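Local atomic coordinates of cysteine protease-like VirA (Shigella flexneri, PDB entry 3EB8), a protein that acts as a secreted virulence effector that promotes bacterial entry into epithelial cells and intercellular spread, its reported tubulin-cleaving and microtubule-destabilising activities being disputed. Residues D152-E164 against I272-V284. Residues are numbered along the deposited sequence; the frame is centred on the assembly and turned at random.
Sequences DSNSTKIYFNNIE and INNCGHIIKINAV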
# COMPACT_ATOMS: atom_id res chain seq x y z
N ASP A 152 -16.26 -3.94 8.33
CA ASP A 152 -16.59 -3.74 9.75
C ASP A 152 -15.90 -4.74 10.70
O ASP A 152 -16.03 -4.64 11.92
CB ASP A 152 -18.11 -3.69 10.00
CG ASP A 152 -18.86 -4.92 9.49
OD1 ASP A 152 -18.22 -5.82 8.90
OD2 ASP A 152 -20.10 -4.99 9.68
N SER A 153 -15.16 -5.69 10.14
CA SER A 153 -14.36 -6.63 10.90
C SER A 153 -12.99 -6.80 10.24
O SER A 153 -12.25 -7.74 10.53
CB SER A 153 -15.08 -7.98 11.01
OG SER A 153 -15.68 -8.35 9.78
N ASN A 154 -12.68 -5.87 9.33
CA ASN A 154 -11.43 -5.87 8.56
C ASN A 154 -10.33 -5.07 9.21
O ASN A 154 -10.51 -4.45 10.26
CB ASN A 154 -11.68 -5.26 7.18
CG ASN A 154 -11.56 -6.27 6.07
OD1 ASN A 154 -11.10 -7.39 6.30
ND2 ASN A 154 -11.97 -5.89 4.86
N SER A 155 -9.17 -5.05 8.56
CA SER A 155 -8.16 -4.05 8.88
C SER A 155 -8.15 -2.95 7.82
O SER A 155 -7.27 -2.10 7.82
CB SER A 155 -6.79 -4.69 9.03
OG SER A 155 -6.72 -5.47 10.21
N THR A 156 -9.14 -2.97 6.94
CA THR A 156 -9.25 -1.98 5.86
C THR A 156 -9.25 -0.53 6.40
O THR A 156 -10.04 -0.19 7.29
CB THR A 156 -10.51 -2.21 4.95
OG1 THR A 156 -10.41 -3.49 4.30
CG2 THR A 156 -10.64 -1.13 3.89
N LYS A 157 -8.35 0.29 5.87
CA LYS A 157 -8.35 1.72 6.17
C LYS A 157 -8.05 2.51 4.93
O LYS A 157 -7.21 2.13 4.13
CB LYS A 157 -7.33 2.06 7.24
CG LYS A 157 -7.72 1.59 8.62
CD LYS A 157 -6.64 1.89 9.64
CE LYS A 157 -7.08 1.51 11.04
NZ LYS A 157 -5.90 1.32 11.92
N ILE A 158 -8.75 3.63 4.77
CA ILE A 158 -8.61 4.42 3.57
C ILE A 158 -8.34 5.85 3.94
O ILE A 158 -9.05 6.43 4.77
CB ILE A 158 -9.88 4.35 2.72
CG1 ILE A 158 -10.22 2.90 2.40
CG2 ILE A 158 -9.69 5.19 1.43
CD1 ILE A 158 -11.68 2.67 2.17
N TYR A 159 -7.31 6.43 3.33
CA TYR A 159 -6.90 7.80 3.63
C TYR A 159 -6.83 8.67 2.38
O TYR A 159 -6.36 8.22 1.34
CB TYR A 159 -5.52 7.81 4.28
CG TYR A 159 -5.41 6.95 5.49
CD1 TYR A 159 -4.99 5.63 5.38
CD2 TYR A 159 -5.72 7.45 6.75
CE1 TYR A 159 -4.88 4.82 6.50
CE2 TYR A 159 -5.62 6.65 7.89
CZ TYR A 159 -5.19 5.33 7.76
OH TYR A 159 -5.09 4.52 8.86
N PHE A 160 -7.30 9.90 2.49
CA PHE A 160 -6.89 10.90 1.52
C PHE A 160 -5.99 11.90 2.23
O PHE A 160 -6.37 12.49 3.24
CB PHE A 160 -8.07 11.62 0.90
CG PHE A 160 -7.67 12.71 -0.05
CD1 PHE A 160 -7.53 12.46 -1.39
CD2 PHE A 160 -7.41 13.97 0.41
CE1 PHE A 160 -7.14 13.46 -2.25
CE2 PHE A 160 -7.02 14.97 -0.45
CZ PHE A 160 -6.89 14.71 -1.78
N ASN A 161 -4.78 12.07 1.72
CA ASN A 161 -3.81 12.97 2.34
C ASN A 161 -3.71 12.82 3.85
O ASN A 161 -3.81 13.79 4.59
CB ASN A 161 -4.08 14.43 1.94
CG ASN A 161 -3.14 14.92 0.86
OD1 ASN A 161 -1.96 15.18 1.14
ND2 ASN A 161 -3.63 15.04 -0.38
N ASN A 162 -3.51 11.59 4.31
CA ASN A 162 -3.31 11.33 5.73
C ASN A 162 -4.54 11.57 6.58
O ASN A 162 -4.43 11.76 7.79
CB ASN A 162 -2.13 12.15 6.26
CG ASN A 162 -0.80 11.50 5.95
OD1 ASN A 162 -0.60 10.32 6.25
ND2 ASN A 162 0.11 12.27 5.36
N ILE A 163 -5.70 11.55 5.95
CA ILE A 163 -6.95 11.73 6.66
C ILE A 163 -7.76 10.45 6.53
O ILE A 163 -8.14 10.07 5.42
CB ILE A 163 -7.76 12.88 6.07
CG1 ILE A 163 -6.96 14.19 6.15
CG2 ILE A 163 -9.11 13.01 6.74
CD1 ILE A 163 -7.48 15.28 5.21
N GLU A 164 -8.04 9.79 7.64
CA GLU A 164 -8.88 8.60 7.57
C GLU A 164 -10.29 8.97 7.09
O GLU A 164 -10.98 9.79 7.70
CB GLU A 164 -8.94 7.83 8.88
CG GLU A 164 -9.91 6.65 8.82
CD GLU A 164 -9.62 5.55 9.84
OE1 GLU A 164 -10.09 4.42 9.63
OE2 GLU A 164 -8.93 5.82 10.85
N ILE A 272 -7.07 -17.12 8.94
CA ILE A 272 -7.77 -16.26 8.00
C ILE A 272 -6.88 -15.99 6.81
O ILE A 272 -5.67 -15.92 6.95
CB ILE A 272 -8.16 -14.91 8.64
CG1 ILE A 272 -6.91 -14.07 8.91
CG2 ILE A 272 -8.96 -15.12 9.93
CD1 ILE A 272 -7.23 -12.64 9.27
N ASN A 273 -7.48 -15.83 5.63
CA ASN A 273 -6.71 -15.60 4.42
C ASN A 273 -6.06 -14.21 4.32
O ASN A 273 -4.88 -14.09 3.98
CB ASN A 273 -7.59 -15.80 3.18
CG ASN A 273 -6.89 -15.36 1.91
OD1 ASN A 273 -7.06 -14.22 1.45
ND2 ASN A 273 -6.08 -16.24 1.34
N ASN A 274 -6.86 -13.18 4.60
CA ASN A 274 -6.47 -11.79 4.35
C ASN A 274 -7.05 -10.83 5.39
O ASN A 274 -8.11 -11.09 5.95
CB ASN A 274 -6.91 -11.36 2.95
CG ASN A 274 -7.08 -9.85 2.82
OD1 ASN A 274 -8.20 -9.35 2.78
ND2 ASN A 274 -5.96 -9.12 2.75
N CYS A 275 -6.34 -9.72 5.63
CA CYS A 275 -6.79 -8.70 6.60
C CYS A 275 -7.26 -7.38 5.95
O CYS A 275 -7.42 -6.38 6.65
CB CYS A 275 -5.69 -8.42 7.65
SG CYS A 275 -4.62 -9.84 8.05
N GLY A 276 -7.49 -7.37 4.64
CA GLY A 276 -8.05 -6.22 3.95
C GLY A 276 -7.04 -5.25 3.35
O GLY A 276 -5.84 -5.53 3.33
N HIS A 277 -7.53 -4.11 2.86
CA HIS A 277 -6.71 -3.12 2.14
C HIS A 277 -6.31 -1.91 2.98
O HIS A 277 -7.10 -1.38 3.75
CB HIS A 277 -7.48 -2.57 0.92
CG HIS A 277 -7.67 -3.57 -0.18
ND1 HIS A 277 -6.92 -3.56 -1.33
CD2 HIS A 277 -8.55 -4.60 -0.30
CE1 HIS A 277 -7.32 -4.55 -2.12
NE2 HIS A 277 -8.30 -5.19 -1.52
N ILE A 278 -5.07 -1.45 2.81
CA ILE A 278 -4.71 -0.13 3.29
C ILE A 278 -4.46 0.77 2.08
O ILE A 278 -3.50 0.59 1.32
CB ILE A 278 -3.48 -0.12 4.24
CG1 ILE A 278 -3.88 -0.52 5.67
CG2 ILE A 278 -2.93 1.30 4.36
CD1 ILE A 278 -4.37 -1.91 5.83
N ILE A 279 -5.35 1.74 1.91
CA ILE A 279 -5.37 2.58 0.73
C ILE A 279 -5.08 4.04 1.07
O ILE A 279 -5.81 4.67 1.81
CB ILE A 279 -6.74 2.46 0.03
CG1 ILE A 279 -6.89 1.03 -0.52
CG2 ILE A 279 -6.88 3.50 -1.08
CD1 ILE A 279 -8.33 0.63 -0.80
N LYS A 280 -3.99 4.55 0.54
CA LYS A 280 -3.66 5.96 0.71
C LYS A 280 -3.75 6.68 -0.63
O LYS A 280 -3.18 6.23 -1.61
CB LYS A 280 -2.27 6.14 1.32
CG LYS A 280 -2.18 5.66 2.77
CD LYS A 280 -1.42 6.65 3.64
CE LYS A 280 -1.75 6.46 5.12
NZ LYS A 280 -1.25 7.55 6.02
N ILE A 281 -4.51 7.78 -0.66
CA ILE A 281 -4.73 8.54 -1.87
C ILE A 281 -4.35 9.98 -1.60
O ILE A 281 -4.74 10.54 -0.57
CB ILE A 281 -6.22 8.49 -2.34
CG1 ILE A 281 -6.65 7.05 -2.62
CG2 ILE A 281 -6.42 9.32 -3.60
CD1 ILE A 281 -8.12 6.83 -2.70
N ASN A 282 -3.59 10.56 -2.54
CA ASN A 282 -3.19 11.95 -2.49
C ASN A 282 -3.42 12.63 -3.84
O ASN A 282 -3.34 11.98 -4.89
CB ASN A 282 -1.73 12.07 -2.09
CG ASN A 282 -1.49 11.62 -0.66
OD1 ASN A 282 -1.86 12.32 0.28
ND2 ASN A 282 -0.89 10.45 -0.48
N ALA A 283 -3.72 13.92 -3.82
CA ALA A 283 -3.90 14.66 -5.05
C ALA A 283 -2.50 15.00 -5.54
O ALA A 283 -1.59 15.08 -4.74
CB ALA A 283 -4.69 15.92 -4.78
N VAL A 284 -2.32 15.16 -6.85
CA VAL A 284 -1.00 15.52 -7.36
C VAL A 284 -0.80 17.04 -7.28
O VAL A 284 0.24 17.54 -6.82
CB VAL A 284 -0.79 15.05 -8.81
CG1 VAL A 284 0.46 15.73 -9.44
CG2 VAL A 284 -0.67 13.54 -8.87
O HOH W 1 -3.55 9.75 2.15
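Lys157 to Phe160 pair with Ile278 to Ile281 as neighbouring parallel strands in the mixed sheet of this EspG/VirA-family protein; strand 300-312 lies antiparallel along the far side of 274-283. The largely helical chain between them includes most of the region assigned to tubulin binding, 182-273, and the pairing closes that excursion onto the sheet. The axes of the two strand segments differ by only 9°, and backbone hydrogen bonds alternate as a parallel ladder: Lys157 N, Tyr159 N and Asn161 N donate to His277 O, Ile279 O and Ile281 O, while Ile279 N reaches Lys157 O at 2.9 Å and Ile281 N reaches Tyr159 O.

Before the strand proper, a side chain replaces a backbone acceptor: Thr156 OG1, also hydrogen-bonded to Asp147 OD2, receives His277 N at 3.3 Å. A CB on Gly276 would clash with OG1 and, at phi 94°, press on Cys275 O, so glycine suits the place.

Apolar residues fill the face packed on helices 167-176 and 210-221. Branched Ile158 and Ile279 lie side by side. Phe160, CG anti to N (chi1 177°), brings CD1 to Ile281 CG2 and CZ to Ala283 CB.

On the more polar face, Lys280 packs CE on Tyr159 CD1 and sets NZ over one face of the Tyr159 ring, 4.3 Å from its centroid, in a cation-pi contact. NZ also donates a weak hydrogen bond to Asn162 OD1. Asn161 and Asn162, whose positive phi asparagine tolerates well, centre the type I' turn Phe160-Ile163 of a tight hairpin. Water 1 accepts from Asn162 N at 2.8 Å and donates to Ile281 O.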